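Periplasmic sugar-binding protein (Chloroflexus aurantiacus, PDB 4RXU) probably binds sugars for uptake by an ABC-type transporter, and holds beta-D-glucopyranose in its pocket. Local coordinates at residues A[246-251]-A[257-262]; A[157-162]-A[178-183]; A[31-36]-A[313-318]. All blocks are in the same frame, centred on the assembly; numbering follows the deposited sequence.

Interaction 1: A[246-251]-A[257-262]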
ATOM      1  N   VAL A 246      13.685 -19.045  -5.527  1.00 14.34           N
ATOM      2  CA  VAL A 246      12.595 -18.785  -4.608  1.00 12.11           C
ATOM      3  C   VAL A 246      11.789 -17.585  -5.041  1.00 12.83           C
ATOM      4  O   VAL A 246      12.241 -16.753  -5.808  1.00 12.92           O
ATOM      5  CB  VAL A 246      13.086 -18.610  -3.153  1.00 14.22           C
ATOM      6  CG1 VAL A 246      13.986 -19.768  -2.739  1.00 13.65           C
ATOM      7  CG2 VAL A 246      13.795 -17.278  -2.950  1.00 12.80           C
ATOM      8  N   TYR A 247      10.574 -17.531  -4.512  1.00  8.69           N
ATOM      9  CA  TYR A 247       9.544 -16.571  -4.898  1.00  9.91           C
ATOM     10  C   TYR A 247       9.075 -15.861  -3.630  1.00 10.14           C
ATOM     11  O   TYR A 247       8.716 -16.517  -2.650  1.00 10.34           O
ATOM     12  CB  TYR A 247       8.418 -17.333  -5.615  1.00 11.04           C
ATOM     13  CG  TYR A 247       8.954 -17.876  -6.888  1.00 10.79           C
ATOM     14  CD1 TYR A 247       9.645 -19.095  -6.918  1.00 11.48           C
ATOM     15  CD2 TYR A 247       8.851 -17.153  -8.059  1.00 10.52           C
ATOM     16  CE1 TYR A 247      10.209 -19.563  -8.093  1.00 10.49           C
ATOM     17  CE2 TYR A 247       9.404 -17.626  -9.249  1.00 12.42           C
ATOM     18  CZ  TYR A 247      10.076 -18.830  -9.249  1.00 11.62           C
ATOM     19  OH  TYR A 247      10.630 -19.295 -10.414  1.00 12.14           O
ATOM     20  N   ILE A 248       9.111 -14.530  -3.646  1.00  9.53           N
ATOM     21  CA  ILE A 248       8.885 -13.728  -2.457  1.00  7.44           C
ATOM     22  C   ILE A 248       7.804 -12.681  -2.727  1.00  6.55           C
ATOM     23  O   ILE A 248       7.951 -11.813  -3.590  1.00  9.14           O
ATOM     24  CB  ILE A 248      10.150 -12.986  -2.019  1.00  9.20           C
ATOM     25  CG1 ILE A 248      11.321 -13.961  -1.806  1.00  9.87           C
ATOM     26  CG2 ILE A 248       9.872 -12.140  -0.766  1.00 12.05           C
ATOM     27  CD1 ILE A 248      12.680 -13.303  -1.753  1.00 11.66           C
ATOM     28  N   LEU A 249       6.699 -12.806  -1.993  1.00  9.44           N
ATOM     29  CA  LEU A 249       5.603 -11.821  -2.029  1.00  8.36           C
ATOM     30  C   LEU A 249       5.934 -10.756  -0.995  1.00  8.35           C
ATOM     31  O   LEU A 249       5.573 -10.900   0.167  1.00  9.64           O
ATOM     32  CB  LEU A 249       4.255 -12.468  -1.708  1.00 10.09           C
ATOM     33  CG  LEU A 249       3.091 -11.459  -1.787  1.00  9.71           C
ATOM     34  CD1 LEU A 249       2.747 -11.100  -3.228  1.00 12.38           C
ATOM     35  CD2 LEU A 249       1.890 -12.033  -1.070  1.00 10.21           C
ATOM     36  N   ALA A 250       6.675  -9.730  -1.396  1.00  9.13           N
ATOM     37  CA  ALA A 250       6.982  -8.611  -0.477  1.00  7.71           C
ATOM     38  C   ALA A 250       5.932  -7.539  -0.741  1.00  8.83           C
ATOM     39  O   ALA A 250       5.628  -7.232  -1.902  1.00  9.29           O
ATOM     40  CB  ALA A 250       8.390  -8.069  -0.718  1.00  9.01           C
ATOM     41  N   PRO A 251       5.371  -6.930   0.337  1.00  7.14           N
ATOM     42  CA  PRO A 251       4.158  -6.128   0.121  1.00  8.45           C
ATOM     43  C   PRO A 251       4.401  -4.700  -0.345  1.00  8.52           C
ATOM     44  O   PRO A 251       3.534  -4.116  -0.960  1.00  9.19           O
ATOM     45  CB  PRO A 251       3.477  -6.161   1.501  1.00  7.21           C
ATOM     46  CG  PRO A 251       4.618  -6.319   2.464  1.00  7.84           C
ATOM     47  CD  PRO A 251       5.586  -7.234   1.762  1.00  7.96           C
ATOM     48  N   ARG A 257      13.107  -4.428  -0.224  1.00  8.48           N
ATOM     49  CA  ARG A 257      14.558  -4.280  -0.213  1.00  8.65           C
ATOM     50  C   ARG A 257      15.129  -4.960   1.016  1.00  9.28           C
ATOM     51  O   ARG A 257      16.166  -5.609   0.931  1.00  9.51           O
ATOM     52  CB  ARG A 257      14.954  -2.811  -0.288  1.00  8.09           C
ATOM     53  CG  ARG A 257      14.538  -2.139  -1.599  1.00  9.88           C
ATOM     54  CD  ARG A 257      15.265  -0.815  -1.821  1.00 10.72           C
ATOM     55  NE  ARG A 257      15.190   0.073  -0.647  1.00  9.65           N
ATOM     56  CZ  ARG A 257      14.128   0.805  -0.314  1.00  9.07           C
ATOM     57  NH1 ARG A 257      13.053   0.801  -1.097  1.00  9.93           N
ATOM     58  NH2 ARG A 257      14.137   1.540   0.822  1.00 10.95           N
ATOM     59  N   ALA A 258      14.453  -4.808   2.161  1.00 10.01           N
ATOM     60  CA  ALA A 258      14.915  -5.426   3.413  1.00 10.63           C
ATOM     61  C   ALA A 258      14.952  -6.944   3.273  1.00  9.50           C
ATOM     62  O   ALA A 258      15.922  -7.599   3.652  1.00 10.10           O
ATOM     63  CB  ALA A 258      13.990  -5.043   4.558  1.00  9.24           C
ATOM     64  N   ILE A 259      13.891  -7.492   2.701  1.00  8.26           N
ATOM     65  CA  ILE A 259      13.754  -8.927   2.512  1.00  9.37           C
ATOM     66  C   ILE A 259      14.731  -9.431   1.456  1.00 12.93           C
ATOM     67  O   ILE A 259      15.448 -10.421   1.662  1.00  9.40           O
ATOM     68  CB  ILE A 259      12.288  -9.300   2.154  1.00 10.44           C
ATOM     69  CG1 ILE A 259      11.372  -8.996   3.356  1.00 11.80           C
ATOM     70  CG2 ILE A 259      12.191 -10.755   1.733  1.00 10.10           C
ATOM     71  CD1 ILE A 259       9.902  -8.854   3.032  1.00 12.14           C
ATOM     72  N   ALA A 260      14.786  -8.724   0.337  1.00  8.94           N
ATOM     73  CA  ALA A 260      15.784  -9.033  -0.697  1.00 11.05           C
ATOM     74  C   ALA A 260      17.207  -9.036  -0.147  1.00  9.34           C
ATOM     75  O   ALA A 260      17.999  -9.911  -0.493  1.00 12.13           O
ATOM     76  CB  ALA A 260      15.669  -8.060  -1.861  1.00 11.29           C
ATOM     77  N   ASP A 261      17.516  -8.093   0.730  1.00  9.61           N
ATOM     78  CA  ASP A 261      18.850  -8.023   1.350  1.00 10.93           C
ATOM     79  C   ASP A 261      19.163  -9.297   2.128  1.00 13.91           C
ATOM     80  O   ASP A 261      20.270  -9.829   2.058  1.00 14.85           O
ATOM     81  CB  ASP A 261      18.996  -6.804   2.280  1.00 12.54           C
ATOM     82  CG  ASP A 261      19.040  -5.473   1.543  1.00 10.59           C
ATOM     83  OD1 ASP A 261      19.175  -5.433   0.287  1.00 12.86           O
ATOM     84  OD2 ASP A 261      18.911  -4.448   2.266  1.00 15.40           O
ATOM     85  N   ALA A 262      18.183  -9.798   2.864  1.00 11.67           N
ATOM     86  CA  ALA A 262      18.364 -11.071   3.588  1.00 12.67           C
ATOM     87  C   ALA A 262      18.560 -12.269   2.658  1.00 10.53           C
ATOM     88  O   ALA A 262      19.454 -13.109   2.859  1.00 14.56           O
ATOM     89  CB  ALA A 262      17.171 -11.313   4.507  1.00 11.80           C
TER
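Ile248 and Ile259 meet through their CG2 methyls, 3.7 Å from Ile248 CG2 to Ile259 CG2, as the two side chains pass each other in opposite directions. In both, CG1 lies beside the backbone N and CG2 is anti to it (chi1 -55° at Ile248, -66° at Ile259), which turns the short branch of each toward the other segment. The long branch of Ile259 runs on toward the loop end of the strand, where its CD1 methyl lies 4.1 Å from Ala250 CB. One isoleucine of the helix thus reaches two alternate residues of 246-251, both with side chains on the same face, while the intervening Leu249 points away. No hydrogen bond crosses the contact, and all three touching residues are buried.

The next shell closes round these methyls: Tyr160 packs on Ile259, Phe263 of the same helix on Ile248, and Val274 of the adjoining strand on both Ile248 and Ala250. The Ile248 backbone pairs with Phe273 of strand 269-274, and Ala250 O accepts a hydrogen bond from Thr275 OG1. Pro251 packs on the glucose-pocket residue Trp222, and the Ala250 side chain is about 11 Å from the bound glucose, so the contact lies near the pocket without lining it. Strand 246-249, helix 253-264 and strand 269-274 form a beta-alpha-beta unit of the kind from which each lobe of type I periplasmic binding proteins is built.

Interaction 2: A[157-162]-A[178-183]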
ATOM      1  N   LEU A 157       7.900 -20.555  -1.810  1.00  9.94           N
ATOM      2  CA  LEU A 157       7.142 -19.322  -1.767  1.00  8.16           C
ATOM      3  C   LEU A 157       7.188 -18.776  -0.349  1.00  8.42           C
ATOM      4  O   LEU A 157       6.829 -19.475   0.617  1.00  8.95           O
ATOM      5  CB  LEU A 157       5.691 -19.565  -2.213  1.00  9.81           C
ATOM      6  CG  LEU A 157       4.763 -18.335  -2.182  1.00  9.21           C
ATOM      7  CD1 LEU A 157       5.229 -17.267  -3.146  1.00  9.92           C
ATOM      8  CD2 LEU A 157       3.349 -18.767  -2.516  1.00  9.95           C
ATOM      9  N   TYR A 158       7.668 -17.550  -0.230  1.00  8.48           N
ATOM     10  CA  TYR A 158       7.736 -16.848   1.032  1.00  8.07           C
ATOM     11  C   TYR A 158       6.745 -15.683   0.976  1.00  8.70           C
ATOM     12  O   TYR A 158       6.817 -14.838   0.069  1.00 10.37           O
ATOM     13  CB  TYR A 158       9.159 -16.351   1.266  1.00  9.44           C
ATOM     14  CG  TYR A 158      10.140 -17.491   1.526  1.00  9.49           C
ATOM     15  CD1 TYR A 158      10.661 -18.261   0.484  1.00 10.01           C
ATOM     16  CD2 TYR A 158      10.528 -17.803   2.819  1.00  9.38           C
ATOM     17  CE1 TYR A 158      11.558 -19.304   0.727  1.00 12.78           C
ATOM     18  CE2 TYR A 158      11.409 -18.849   3.075  1.00 10.10           C
ATOM     19  CZ  TYR A 158      11.922 -19.605   2.029  1.00 11.05           C
ATOM     20  OH  TYR A 158      12.804 -20.652   2.304  1.00 13.64           O
ATOM     21  N   LEU A 159       5.814 -15.660   1.923  1.00  8.75           N
ATOM     22  CA  LEU A 159       4.741 -14.646   1.949  1.00  8.16           C
ATOM     23  C   LEU A 159       5.049 -13.580   2.972  1.00  7.68           C
ATOM     24  O   LEU A 159       5.527 -13.897   4.071  1.00  9.58           O
ATOM     25  CB  LEU A 159       3.403 -15.301   2.330  1.00  7.86           C
ATOM     26  CG  LEU A 159       2.906 -16.442   1.426  1.00  9.92           C
ATOM     27  CD1 LEU A 159       1.702 -17.132   2.043  1.00 11.24           C
ATOM     28  CD2 LEU A 159       2.611 -15.982  -0.003  1.00 13.12           C
ATOM     29  N   TYR A 160       4.758 -12.322   2.629  1.00  7.08           N
ATOM     30  CA  TYR A 160       4.909 -11.202   3.568  1.00  7.78           C
ATOM     31  C   TYR A 160       3.739 -10.259   3.389  1.00  7.17           C
ATOM     32  O   TYR A 160       3.076 -10.237   2.350  1.00  8.65           O
ATOM     33  CB  TYR A 160       6.249 -10.466   3.375  1.00  9.48           C
ATOM     34  CG  TYR A 160       7.412 -11.411   3.633  1.00  8.68           C
ATOM     35  CD1 TYR A 160       7.816 -11.697   4.942  1.00 10.43           C
ATOM     36  CD2 TYR A 160       8.049 -12.080   2.584  1.00 10.07           C
ATOM     37  CE1 TYR A 160       8.869 -12.575   5.204  1.00  9.26           C
ATOM     38  CE2 TYR A 160       9.078 -12.986   2.838  1.00  8.66           C
ATOM     39  CZ  TYR A 160       9.487 -13.226   4.149  1.00  9.20           C
ATOM     40  OH  TYR A 160      10.519 -14.111   4.395  1.00 11.16           O
ATOM     41  N   ALA A 161       3.457  -9.526   4.455  1.00  8.75           N
ATOM     42  CA  ALA A 161       2.291  -8.647   4.484  1.00  9.49           C
ATOM     43  C   ALA A 161       2.546  -7.327   5.196  1.00  7.75           C
ATOM     44  O   ALA A 161       3.539  -7.153   5.922  1.00  9.02           O
ATOM     45  CB  ALA A 161       1.093  -9.365   5.143  1.00  9.51           C
ATOM     46  N   GLY A 162       1.606  -6.414   4.973  1.00  8.24           N
ATOM     47  CA  GLY A 162       1.601  -5.103   5.633  1.00  7.40           C
ATOM     48  C   GLY A 162       1.087  -5.165   7.073  1.00  8.60           C
ATOM     49  O   GLY A 162       0.858  -6.257   7.616  1.00  7.63           O
ATOM     50  N   LYS A 178      -5.595 -14.632  -4.038  1.00 10.25           N
ATOM     51  CA  LYS A 178      -6.522 -15.150  -5.038  1.00  9.93           C
ATOM     52  C   LYS A 178      -5.848 -15.529  -6.345  1.00 11.28           C
ATOM     53  O   LYS A 178      -6.466 -16.192  -7.172  1.00 10.90           O
ATOM     54  CB  LYS A 178      -7.729 -14.236  -5.199  1.00 11.74           C
ATOM     55  CG  LYS A 178      -8.470 -14.142  -3.859  1.00 20.53           C
ATOM     56  CD  LYS A 178      -9.893 -13.760  -4.027  1.00 21.69           C
ATOM     57  CE  LYS A 178     -10.738 -14.033  -2.810  1.00 17.81           C
ATOM     58  NZ  LYS A 178     -11.976 -13.242  -3.019  1.00 31.15           N
ATOM     59  N   VAL A 179      -4.579 -15.140  -6.500  1.00  9.73           N
ATOM     60  CA  VAL A 179      -3.731 -15.634  -7.582  1.00 10.32           C
ATOM     61  C   VAL A 179      -2.832 -16.776  -7.117  1.00  8.84           C
ATOM     62  O   VAL A 179      -2.647 -17.774  -7.831  1.00 12.99           O
ATOM     63  CB  VAL A 179      -2.891 -14.471  -8.172  1.00 12.60           C
ATOM     64  CG1 VAL A 179      -1.799 -14.972  -9.112  1.00 11.11           C
ATOM     65  CG2 VAL A 179      -3.794 -13.469  -8.883  1.00 13.03           C
ATOM     66  N   LEU A 180      -2.247 -16.628  -5.940  1.00  9.58           N
ATOM     67  CA  LEU A 180      -1.329 -17.657  -5.462  1.00 10.82           C
ATOM     68  C   LEU A 180      -1.987 -18.968  -5.019  1.00 10.71           C
ATOM     69  O   LEU A 180      -1.422 -20.038  -5.221  1.00  9.42           O
ATOM     70  CB  LEU A 180      -0.436 -17.135  -4.330  1.00  8.53           C
ATOM     71  CG  LEU A 180       0.468 -15.956  -4.653  1.00 10.23           C
ATOM     72  CD1 LEU A 180       1.025 -15.343  -3.372  1.00 13.40           C
ATOM     73  CD2 LEU A 180       1.596 -16.356  -5.582  1.00 14.71           C
ATOM     74  N   GLN A 181      -3.166 -18.878  -4.411  1.00  9.01           N
ATOM     75  CA  GLN A 181      -3.760 -20.050  -3.801  1.00 11.45           C
ATOM     76  C   GLN A 181      -3.956 -21.206  -4.803  1.00  9.97           C
ATOM     77  O   GLN A 181      -3.600 -22.351  -4.501  1.00 10.09           O
ATOM     78  CB  GLN A 181      -5.044 -19.691  -3.036  1.00  9.96           C
ATOM     79  CG  GLN A 181      -5.714 -20.873  -2.345  1.00 10.69           C
ATOM     80  CD  GLN A 181      -6.541 -21.752  -3.292  1.00 13.84           C
ATOM     81  OE1 GLN A 181      -7.179 -21.255  -4.231  1.00 13.32           O
ATOM     82  NE2 GLN A 181      -6.554 -23.062  -3.024  1.00 15.20           N
ATOM     83  N   PRO A 182      -4.482 -20.916  -6.004  1.00 10.90           N
ATOM     84  CA  PRO A 182      -4.591 -22.032  -6.944  1.00 10.59           C
ATOM     85  C   PRO A 182      -3.245 -22.645  -7.303  1.00 10.38           C
ATOM     86  O   PRO A 182      -3.162 -23.830  -7.569  1.00 10.47           O
ATOM     87  CB  PRO A 182      -5.180 -21.381  -8.188  1.00 13.72           C
ATOM     88  CG  PRO A 182      -5.939 -20.214  -7.681  1.00 13.81           C
ATOM     89  CD  PRO A 182      -5.200 -19.722  -6.481  1.00 11.80           C
ATOM     90  N   LYS A 183      -2.209 -21.820  -7.352  1.00  9.61           N
ATOM     91  CA  LYS A 183      -0.860 -22.290  -7.677  1.00 10.87           C
ATOM     92  C   LYS A 183      -0.111 -22.935  -6.512  1.00 12.05           C
ATOM     93  O   LYS A 183       0.951 -23.510  -6.687  1.00 12.73           O
ATOM     94  CB  LYS A 183      -0.060 -21.137  -8.281  1.00 13.31           C
ATOM     95  CG  LYS A 183      -0.730 -20.569  -9.530  1.00 11.78           C
ATOM     96  CD  LYS A 183      -0.999 -21.598 -10.602  1.00 15.43           C
ATOM     97  CE  LYS A 183       0.297 -22.169 -11.115  1.00 16.26           C
ATOM     98  NZ  LYS A 183      -0.025 -23.237 -12.102  1.00 15.39           N
TER
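Leu157 and Leu159 of strand 155-159 receive Leu180 of helix 167-185 within the beta-alpha-beta unit that strand 189-191 completes. A single methyl, Leu180 CD1, does most of the work: it lies 3.8 Å from Leu159 CD2 and 4.2 Å from Leu157 CD2. The two strand methyls are themselves close, 3.8 Å from Leu157 CD2 to Leu159 CD2, so Leu180 CD1 and the two strand methyls form the corners of a compact triangle. The second branch of Leu180 turns toward Leu157, with Leu180 CD2 4.3 Å from Leu157 CD2.

The strand leucines reach this point by different routes. Leu157 extends its CG anti to the backbone N (chi1 179°), whereas Leu159 keeps CG beside its N (chi1 -58°) and slides past Leu180 in the opposite direction. Being alternate residues, both leucines lie on the helix-facing side of the strand, and their different rotamers make the CD2 methyls converge. The intervening Tyr158 projects to the other face of the sheet, where its ring meets Phe263 edge-to-face.

Phe189 of the neighbouring strand touches both Leu157 and Leu180, while Leu249 and Ala143 also pack on Leu180, the latter from helix 135-148. Leu180 is therefore buried among apolar side chains from the sheet and a second helix. The contact has no polar bond of its own. Branched aliphatic side chains on a central parallel strand, packed against the helix that follows it, make up the alpha/beta core of a Rossmann-like lobe in type I periplasmic binding proteins.

Interaction 3: A[31-36]-A[313-318]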
ATOM      1  N   LEU A  31      -7.903  27.386   1.453  1.00 14.87           N
ATOM      2  CA  LEU A  31      -9.084  26.545   1.334  1.00 15.67           C
ATOM      3  C   LEU A  31      -9.454  25.966   2.694  1.00 13.72           C
ATOM      4  O   LEU A  31      -8.585  25.640   3.495  1.00 14.71           O
ATOM      5  CB  LEU A  31      -8.838  25.397   0.347  1.00 16.59           C
ATOM      6  CG  LEU A  31      -8.551  25.789  -1.099  1.00 17.25           C
ATOM      7  CD1 LEU A  31      -8.466  24.523  -1.938  1.00 21.13           C
ATOM      8  CD2 LEU A  31      -9.576  26.742  -1.674  1.00 22.94           C
ATOM      9  N   ALA A  32     -10.753  25.813   2.920  1.00 12.57           N
ATOM     10  CA  ALA A  32     -11.277  25.201   4.149  1.00 12.21           C
ATOM     11  C   ALA A  32     -11.203  23.689   4.059  1.00 10.45           C
ATOM     12  O   ALA A  32     -12.207  22.955   4.092  1.00 12.32           O
ATOM     13  CB  ALA A  32     -12.686  25.681   4.428  1.00 13.65           C
ATOM     14  N   VAL A  33      -9.967  23.245   3.961  1.00  8.82           N
ATOM     15  CA  VAL A  33      -9.613  21.836   3.775  1.00  9.53           C
ATOM     16  C   VAL A  33      -8.413  21.560   4.685  1.00 11.01           C
ATOM     17  O   VAL A  33      -7.552  22.430   4.858  1.00 11.77           O
ATOM     18  CB  VAL A  33      -9.243  21.510   2.317  1.00 14.30           C
ATOM     19  CG1 VAL A  33      -8.868  20.036   2.168  1.00 13.05           C
ATOM     20  CG2 VAL A  33     -10.391  21.845   1.393  1.00 15.68           C
ATOM     21  N   GLY A  34      -8.371  20.356   5.252  1.00 10.07           N
ATOM     22  CA  GLY A  34      -7.242  19.899   6.040  1.00 10.71           C
ATOM     23  C   GLY A  34      -6.879  18.505   5.589  1.00 10.69           C
ATOM     24  O   GLY A  34      -7.753  17.723   5.189  1.00  9.03           O
ATOM     25  N   ILE A  35      -5.576  18.229   5.586  1.00 10.02           N
ATOM     26  CA  ILE A  35      -5.038  16.938   5.181  1.00  9.20           C
ATOM     27  C   ILE A  35      -4.349  16.293   6.366  1.00 10.09           C
ATOM     28  O   ILE A  35      -3.524  16.941   7.012  1.00 10.42           O
ATOM     29  CB  ILE A  35      -4.038  17.083   4.025  1.00  9.53           C
ATOM     30  CG1 ILE A  35      -4.752  17.593   2.767  1.00 10.70           C
ATOM     31  CG2 ILE A  35      -3.348  15.756   3.709  1.00  9.72           C
ATOM     32  CD1 ILE A  35      -3.794  18.100   1.690  1.00  9.79           C
ATOM     33  N   VAL A  36      -4.703  15.038   6.661  1.00  9.69           N
ATOM     34  CA  VAL A  36      -4.057  14.298   7.754  1.00  9.96           C
ATOM     35  C   VAL A  36      -3.448  13.029   7.220  1.00  9.04           C
ATOM     36  O   VAL A  36      -4.138  12.227   6.589  1.00  9.01           O
ATOM     37  CB  VAL A  36      -5.028  14.002   8.928  1.00  9.41           C
ATOM     38  CG1 VAL A  36      -4.351  13.224  10.067  1.00 11.58           C
ATOM     39  CG2 VAL A  36      -5.598  15.298   9.482  1.00  9.92           C
ATOM     40  N   ALA A 313     -14.780  20.353  -5.166  1.00 12.54           N
ATOM     41  CA  ALA A 313     -16.202  20.182  -5.521  1.00 13.75           C
ATOM     42  C   ALA A 313     -17.083  20.372  -4.283  1.00 15.51           C
ATOM     43  O   ALA A 313     -18.063  21.128  -4.293  1.00 16.14           O
ATOM     44  CB  ALA A 313     -16.454  18.819  -6.177  1.00 14.11           C
ATOM     45  N   LEU A 314     -16.717  19.716  -3.193  1.00 11.66           N
ATOM     46  CA  LEU A 314     -17.480  19.862  -1.946  1.00 12.98           C
ATOM     47  C   LEU A 314     -17.505  21.280  -1.393  1.00 14.45           C
ATOM     48  O   LEU A 314     -18.507  21.715  -0.852  1.00 17.61           O
ATOM     49  CB  LEU A 314     -16.946  18.883  -0.911  1.00 13.01           C
ATOM     50  CG  LEU A 314     -17.150  17.418  -1.275  1.00 12.34           C
ATOM     51  CD1 LEU A 314     -16.244  16.523  -0.460  1.00 15.58           C
ATOM     52  CD2 LEU A 314     -18.584  16.997  -1.066  1.00 15.15           C
ATOM     53  N   LEU A 315     -16.404  22.001  -1.547  1.00 13.51           N
ATOM     54  CA  LEU A 315     -16.342  23.382  -1.096  1.00 16.15           C
ATOM     55  C   LEU A 315     -17.304  24.271  -1.865  1.00 18.16           C
ATOM     56  O   LEU A 315     -17.804  25.268  -1.343  1.00 21.80           O
ATOM     57  CB  LEU A 315     -14.927  23.911  -1.253  1.00 15.24           C
ATOM     58  CG  LEU A 315     -13.905  23.369  -0.248  1.00 17.37           C
ATOM     59  CD1 LEU A 315     -12.554  23.980  -0.604  1.00 19.91           C
ATOM     60  CD2 LEU A 315     -14.284  23.672   1.203  1.00 17.85           C
ATOM     61  N   GLN A 316     -17.534  23.877  -3.116  1.00 18.43           N
ATOM     62  CA  GLN A 316     -18.483  24.538  -4.026  1.00 28.59           C
ATOM     63  C   GLN A 316     -19.906  23.997  -3.890  1.00 20.80           C
ATOM     64  O   GLN A 316     -20.763  24.292  -4.720  1.00 23.39           O
ATOM     65  CB  GLN A 316     -18.029  24.350  -5.475  1.00 37.25           C
ATOM     66  CG  GLN A 316     -16.761  25.107  -5.825  1.00 41.38           C
ATOM     67  CD  GLN A 316     -16.142  24.691  -7.151  1.00 38.55           C
ATOM     68  OE1 GLN A 316     -15.476  25.499  -7.801  1.00 94.14           O
ATOM     69  NE2 GLN A 316     -16.358  23.445  -7.564  1.00 66.56           N
ATOM     70  N   ASP A 317     -20.160  23.201  -2.854  1.00 16.83           N
ATOM     71  CA  ASP A 317     -21.483  22.629  -2.620  1.00 21.03           C
ATOM     72  C   ASP A 317     -21.922  21.705  -3.782  1.00 18.84           C
ATOM     73  O   ASP A 317     -23.112  21.563  -4.095  1.00 20.96           O
ATOM     74  CB  ASP A 317     -22.502  23.749  -2.361  1.00 25.17           C
ATOM     75  CG  ASP A 317     -22.187  24.548  -1.100  1.00 35.09           C
ATOM     76  OD1 ASP A 317     -22.102  23.932  -0.009  1.00 50.38           O
ATOM     77  OD2 ASP A 317     -22.042  25.791  -1.196  1.00 69.83           O
ATOM     78  N   GLN A 318     -20.927  21.080  -4.404  1.00 17.91           N
ATOM     79  CA  GLN A 318     -21.144  20.056  -5.440  1.00 15.06           C
ATOM     80  C   GLN A 318     -20.578  18.684  -4.974  1.00 18.46           C
ATOM     81  O   GLN A 318     -19.779  18.599  -4.055  1.00 24.73           O
ATOM     82  CB  GLN A 318     -20.532  20.513  -6.782  1.00 15.89           C
ATOM     83  CG  GLN A 318     -21.134  21.816  -7.320  1.00 18.25           C
ATOM     84  CD  GLN A 318     -20.488  22.320  -8.597  1.00 18.59           C
ATOM     85  OE1 GLN A 318     -19.446  21.835  -9.027  1.00 24.94           O
ATOM     86  NE2 GLN A 318     -21.116  23.311  -9.205  1.00 28.14           N
TER
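Leu31 begins the contact with its CB, 4.1 Å from Leu315 CD1, while its side chain also packs on Tyr61 and Val63 of strand 61-67. At Ala32 the chain turns a corner through an inverse gamma turn, closed by a weak bond from Val33 N to Leu31 O. This bend lets three consecutive residues gather round one side chain. Ala32 meets the other branch of Leu315, its O 3.6 Å from Leu315 CD2 and its CB 4.1 Å from the same methyl. The approach to Ala32 O is packing alone; the backbone of Ala32 is hydrogen-bonded to Lys88 and Val89. Val33 comes closest with its side chain, Val33 CG2 lying 3.6 Å from Leu315 CD1, and the two side chains meet at a slant. Val33 holds CG1 anti to its backbone N (chi1 179°), leaving CG2, beside the N, as the branch that meets Leu315.

Leu315 fills this bend from the last turn of helix 300-315. Just beyond it the helix ends in a Schellman motif, with Gln318 N bonded to Ala313 O, Asp317 N to Leu314 O, and Asp317 at positive phi (62°). Leu314 and Leu315 also rest on Val89 of strand 89-92, seating this helix end on the sheet.

Apart from Ala32 O, the contact is between apolar groups, and no hydrogen bond or salt bridge joins the segments. Leu315 stays partly exposed beside the buried Val33, making a hydrophobic patch between the bend at Ala32 and the last helical turn, just ahead of the exposed polar residues 316-318.

Overall arrangement
From the N terminus, strand 29-37 enters the lobe with the mixed sheet, but its partner in interaction 3 arrives only at the end of helix 300-315, closing a loop of 276 residues. That span holds much of the first lobe and the whole parallel sheet of the second: interaction 2 closes first, between 157-162 and 178-183, and interaction 1 follows in series, between 246-251 and 257-262. Neither crosses the other. Their strands are neighbours in the parallel sheet, joined by probable Tyr247-Tyr158 and Leu249-Tyr158 backbone bonds, and their helices cover opposite faces of it. Interaction 3 lies across the chain's centre, its own centre about 40 Å from theirs.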